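Local coordinates for protein Old Yellow Enzyme (Pichia, PDB 6AGZ) that probably catalyses the asymmetric reduction of activated carbon-carbon double bonds in enone compounds, using a bound flavin mononucleotide, at residues P17-G21 against K22-K26; I325-L328 against I329-V332. All coordinates share one frame; numbering follows the deposited sequence.

Both are local contacts within one continuous piece of chain, and both are only partly buried. Contact 1 pairs strand 18-20 with strand 23-25 through a tight turn. Contact 2 joins residues 325-328, where a loop runs into helix 328-334, to residues 329-332 of that helix. They share no element and do not touch; their nearest atoms are about 8 Å apart, and their centres about 20 Å. In contact 1 four cross-strand backbone bonds do the holding, with Val20 and Leu25 packed inward and Lys19 and Glu24 outside. In contact 2 two helical backbone bonds do so. Its inner side is Leu328 and Val332, and its outer side is Ala326, His327 and Lys330.

Contact 1: residues P17-G21 against K22-K26; sequences PIKVG and KIELK
Ile18 and Leu25 face each other as an antiparallel hydrogen-bonded pair. Ile18 N donates a hydrogen bond to Leu25 O at 2.9 Å, in the carbonyl plane. The return bond runs from Leu25 N to Ile18 O and is more bent at its hydrogen, 137°. Val20 and Ile23 form a second hydrogen-bonded pair, again with a bond each way. Pro17 adds a CA-H...O contact to Leu25 O, 3.2 Å from its CA.

On the face of Ile18, Val20, Ile23 and Leu25, turned to the barrel, Val20 CG2 meets Leu25 CD1 at 3.7 Å. Val20 CG1 stands anti to the backbone N (chi1 -177°); this leaves CG2 beside that N, near the leucine. Ile18 lies alongside Leu25, with CG2 4.1 Å from Leu25 CB. Ile23 brings CG1 close to Val20 O, 3.1 Å away.

The other face carries Lys19 and Glu24, a non-hydrogen-bonded pair. Their side chains cross at about a right angle. Glu24 bends at chi2 (77°), which brings OE1 to within 3.3 Å of Lys19 CB. The charges themselves do not meet: Lys19 NZ is 6.1 Å from Glu24 OE1.

Further out, Met183 covers Val20 and Ile23, while His106 touches Ile23 and Leu25. Lys22 NZ forms a salt bridge with Asp234. Gly21 has the positive phi of a type II' first corner, easily adopted by glycine. The whole is a two-residue beta hairpin with a type II' turn at Gly21-Lys22, set against barrel strands 106-112 and 183-187 as in other old yellow enzymes, where an N-terminal hairpin closes the barrel bottom.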
loop_
_atom_site.group_PDB
_atom_site.type_symbol
_atom_site.label_atom_id
_atom_site.label_comp_id
_atom_site.label_asym_id
_atom_site.label_seq_id
_atom_site.Cartn_x
_atom_site.Cartn_y
_atom_site.Cartn_z
ATOM N N PRO A 17 12.904 26.031 9.915
ATOM C CA PRO A 17 13.036 25.223 11.133
ATOM C C PRO A 17 11.869 24.260 11.293
ATOM O O PRO A 17 10.777 24.467 10.759
ATOM C CB PRO A 17 13.053 26.268 12.256
ATOM C CG PRO A 17 13.469 27.543 11.587
ATOM C CD PRO A 17 12.896 27.474 10.204
ATOM N N ILE A 18 12.113 23.186 12.041
ATOM C CA ILE A 18 11.095 22.154 12.227
ATOM C C ILE A 18 11.340 21.461 13.559
ATOM O O ILE A 18 12.486 21.240 13.959
ATOM C CB ILE A 18 11.092 21.145 11.057
ATOM C CG1 ILE A 18 9.951 20.137 11.214
ATOM C CG2 ILE A 18 12.433 20.432 10.946
ATOM C CD1 ILE A 18 9.909 19.087 10.125
ATOM N N LYS A 19 10.256 21.123 14.250
ATOM C CA LYS A 19 10.342 20.399 15.510
ATOM C C LYS A 19 10.306 18.901 15.233
ATOM O O LYS A 19 9.338 18.393 14.656
ATOM C CB LYS A 19 9.203 20.799 16.449
ATOM C CG LYS A 19 9.177 19.999 17.740
ATOM C CD LYS A 19 8.521 20.778 18.865
ATOM C CE LYS A 19 9.021 20.298 20.219
ATOM N NZ LYS A 19 7.915 19.810 21.086
ATOM N N VAL A 20 11.364 18.201 15.633
ATOM C CA VAL A 20 11.453 16.752 15.503
ATOM C C VAL A 20 11.733 16.177 16.883
ATOM O O VAL A 20 12.634 16.653 17.587
ATOM C CB VAL A 20 12.540 16.332 14.498
ATOM C CG1 VAL A 20 12.549 14.821 14.327
ATOM C CG2 VAL A 20 12.315 17.017 13.159
ATOM N N GLY A 21 10.960 15.170 17.272
ATOM C CA GLY A 21 11.069 14.668 18.631
ATOM C C GLY A 21 10.738 15.781 19.603
ATOM O O GLY A 21 9.690 16.428 19.509
ATOM N N LYS A 22 11.647 16.021 20.545
ATOM C CA LYS A 22 11.537 17.152 21.454
ATOM C C LYS A 22 12.545 18.252 21.143
ATOM O O LYS A 22 12.684 19.189 21.936
ATOM C CB LYS A 22 11.695 16.691 22.905
ATOM C CG LYS A 22 10.374 16.483 23.632
ATOM C CD LYS A 22 10.580 16.062 25.081
ATOM C CE LYS A 22 11.067 14.628 25.180
ATOM N NZ LYS A 22 9.987 13.716 25.654
ATOM N N ILE A 23 13.249 18.168 20.016
ATOM C CA ILE A 23 14.256 19.161 19.669
ATOM C C ILE A 23 13.785 19.967 18.465
ATOM O O ILE A 23 12.873 19.576 17.727
ATOM C CB ILE A 23 15.637 18.531 19.394
ATOM C CG1 ILE A 23 15.571 17.602 18.182
ATOM C CG2 ILE A 23 16.139 17.794 20.624
ATOM C CD1 ILE A 23 16.915 17.070 17.751
ATOM N N GLU A 24 14.440 21.110 18.265
ATOM C CA GLU A 24 14.106 22.059 17.209
ATOM C C GLU A 24 15.273 22.130 16.232
ATOM O O GLU A 24 16.309 22.731 16.538
ATOM C CB GLU A 24 13.797 23.437 17.794
ATOM C CG GLU A 24 13.210 24.424 16.799
ATOM C CD GLU A 24 11.741 24.171 16.522
ATOM O OE1 GLU A 24 11.128 23.360 17.250
ATOM O OE2 GLU A 24 11.196 24.785 15.581
ATOM N N LEU A 25 15.105 21.517 15.065
ATOM C CA LEU A 25 16.103 21.595 14.008
ATOM C C LEU A 25 16.006 22.931 13.282
ATOM O O LEU A 25 14.911 23.397 12.947
ATOM C CB LEU A 25 15.921 20.451 13.009
ATOM C CG LEU A 25 15.953 19.017 13.540
ATOM C CD1 LEU A 25 15.758 18.030 12.400
ATOM C CD2 LEU A 25 17.254 18.739 14.276
ATOM N N LYS A 26 17.170 23.536 13.030
ATOM C CA LYS A 26 17.228 24.812 12.329
ATOM C C LYS A 26 16.933 24.665 10.842
ATOM O O LYS A 26 16.482 25.629 10.214
ATOM C CB LYS A 26 18.604 25.451 12.535
ATOM C CG LYS A 26 18.726 26.886 12.044
ATOM C CD LYS A 26 20.104 27.454 12.351
ATOM C CE LYS A 26 20.264 28.859 11.795
ATOM N NZ LYS A 26 21.609 29.425 12.095
#

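Contact 2: residues I325-L328 against I329-V332; sequences IAHL and IKDV
His327 and Asp331 are joined where the helix begins. Asp331 N donates to His327 O at 2.9 Å, from above the carbonyl plane rather than along a lone pair. One residue on, Val332 N donates to Leu328 O, also at 2.9 Å. This second bond is straighter, 164° at the hydrogen.

The close-packed side is that of Leu328 and Val332, both buried. Val332 CG1 sits between its own backbone N and carbonyl carbon (chi1 81°), which places it 3.2 Å from Leu328 O. Leu328 CD2 touches more loosely, 4.3 Å from Val332 CG1 and 4.2 Å from Ile329 CD1. Its side chain crosses that of Ile329 at a slant. Ile329 CG1 lies 4.0 Å from Ala326 CA. Ile329 N is buried here and has no partner in the model.

The outer side is looser. His327 and Lys330 lie side by side and point the same way, touching through His327 CD2 and Lys330 CD at 4.1 Å. The ring is met obliquely. Lys330 CB also rests near Ala326 O, 3.5 Å away, before the chain leads off from the loop.

The Asp331 carboxylate lies close to His327 O, but both are acceptors and no bond forms. Its partner is Tyr319: OD2 is hydrogen-bonded to Tyr319 OH. An alanine in place of Asp331 would probably leave that hydroxyl without its carboxylate partner and the Tyr319 side chain less fixed.

Leu328 also packs on Tyr319 and Leu320, and Ile329 on Leu9 and Thr12. The arrangement is the first turn of helix 328-334, with i to i+4 backbone bonds, in the beta-alpha-beta connection between strands 313-316 and 338-341, the seventh and eighth of the TIM barrel. Leu328 and Val332 lie against Ile340 of that last strand.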
loop_
_atom_site.group_PDB
_atom_site.type_symbol
_atom_site.label_atom_id
_atom_site.label_comp_id
_atom_site.label_asym_id
_atom_site.label_seq_id
_atom_site.Cartn_x
_atom_site.Cartn_y
_atom_site.Cartn_z
ATOM N N ILE A 325 17.307 17.593 -7.997
ATOM C CA ILE A 325 16.845 18.947 -7.719
ATOM C C ILE A 325 15.560 19.197 -8.500
ATOM O O ILE A 325 15.410 18.747 -9.644
ATOM C CB ILE A 325 17.942 19.967 -8.069
ATOM C CG1 ILE A 325 18.982 20.045 -6.946
ATOM C CG2 ILE A 325 17.353 21.345 -8.347
ATOM C CD1 ILE A 325 18.589 20.960 -5.801
ATOM N N ALA A 326 14.623 19.908 -7.869
ATOM C CA ALA A 326 13.237 20.177 -8.271
ATOM C C ALA A 326 12.334 18.980 -7.987
ATOM O O ALA A 326 11.120 19.076 -8.203
ATOM C CB ALA A 326 13.085 20.590 -9.744
ATOM N N HIS A 327 12.880 17.860 -7.517
ATOM C CA HIS A 327 12.127 16.938 -6.682
ATOM C C HIS A 327 12.466 17.123 -5.212
ATOM O O HIS A 327 11.643 16.799 -4.349
ATOM C CB HIS A 327 12.384 15.482 -7.093
ATOM C CG HIS A 327 11.530 15.015 -8.233
ATOM N ND1 HIS A 327 12.057 14.584 -9.431
ATOM C CD2 HIS A 327 10.186 14.913 -8.356
ATOM C CE1 HIS A 327 11.077 14.235 -10.244
ATOM N NE2 HIS A 327 9.930 14.426 -9.616
ATOM N N LEU A 328 13.660 17.647 -4.921
ATOM C CA LEU A 328 13.951 18.159 -3.587
ATOM C C LEU A 328 13.005 19.300 -3.235
ATOM O O LEU A 328 12.371 19.291 -2.175
ATOM C CB LEU A 328 15.410 18.618 -3.521
ATOM C CG LEU A 328 16.096 18.948 -2.189
ATOM C CD1 LEU A 328 17.602 18.925 -2.384
ATOM C CD2 LEU A 328 15.669 20.299 -1.630
ATOM N N ILE A 329 12.900 20.294 -4.121
ATOM C CA ILE A 329 12.007 21.427 -3.887
ATOM C C ILE A 329 10.571 20.943 -3.739
ATOM O O ILE A 329 9.873 21.288 -2.776
ATOM C CB ILE A 329 12.133 22.453 -5.027
ATOM C CG1 ILE A 329 13.602 22.782 -5.299
ATOM C CG2 ILE A 329 11.350 23.717 -4.699
ATOM C CD1 ILE A 329 14.313 23.382 -4.117
ATOM N N LYS A 330 10.117 20.129 -4.695
ATOM C CA LYS A 330 8.744 19.634 -4.686
ATOM C C LYS A 330 8.439 18.870 -3.404
ATOM O O LYS A 330 7.414 19.105 -2.756
ATOM C CB LYS A 330 8.513 18.748 -5.910
ATOM C CG LYS A 330 7.074 18.312 -6.132
ATOM C CD LYS A 330 7.013 17.190 -7.160
ATOM C CE LYS A 330 5.583 16.852 -7.552
ATOM N NZ LYS A 330 5.041 17.815 -8.549
ATOM N N ASP A 331 9.331 17.958 -3.011
ATOM C CA ASP A 331 9.037 17.096 -1.869
ATOM C C ASP A 331 9.148 17.851 -0.549
ATOM O O ASP A 331 8.304 17.678 0.339
ATOM C CB ASP A 331 9.961 15.880 -1.875
ATOM C CG ASP A 331 9.682 14.942 -3.033
ATOM O OD1 ASP A 331 8.670 15.151 -3.736
ATOM O OD2 ASP A 331 10.471 13.997 -3.239
ATOM N N VAL A 332 10.177 18.686 -0.393
ATOM C CA VAL A 332 10.345 19.387 0.877
ATOM C C VAL A 332 9.285 20.469 1.040
ATOM O O VAL A 332 8.903 20.805 2.169
ATOM C CB VAL A 332 11.771 19.959 1.008
ATOM C CG1 VAL A 332 11.914 21.271 0.247
ATOM C CG2 VAL A 332 12.136 20.143 2.476
#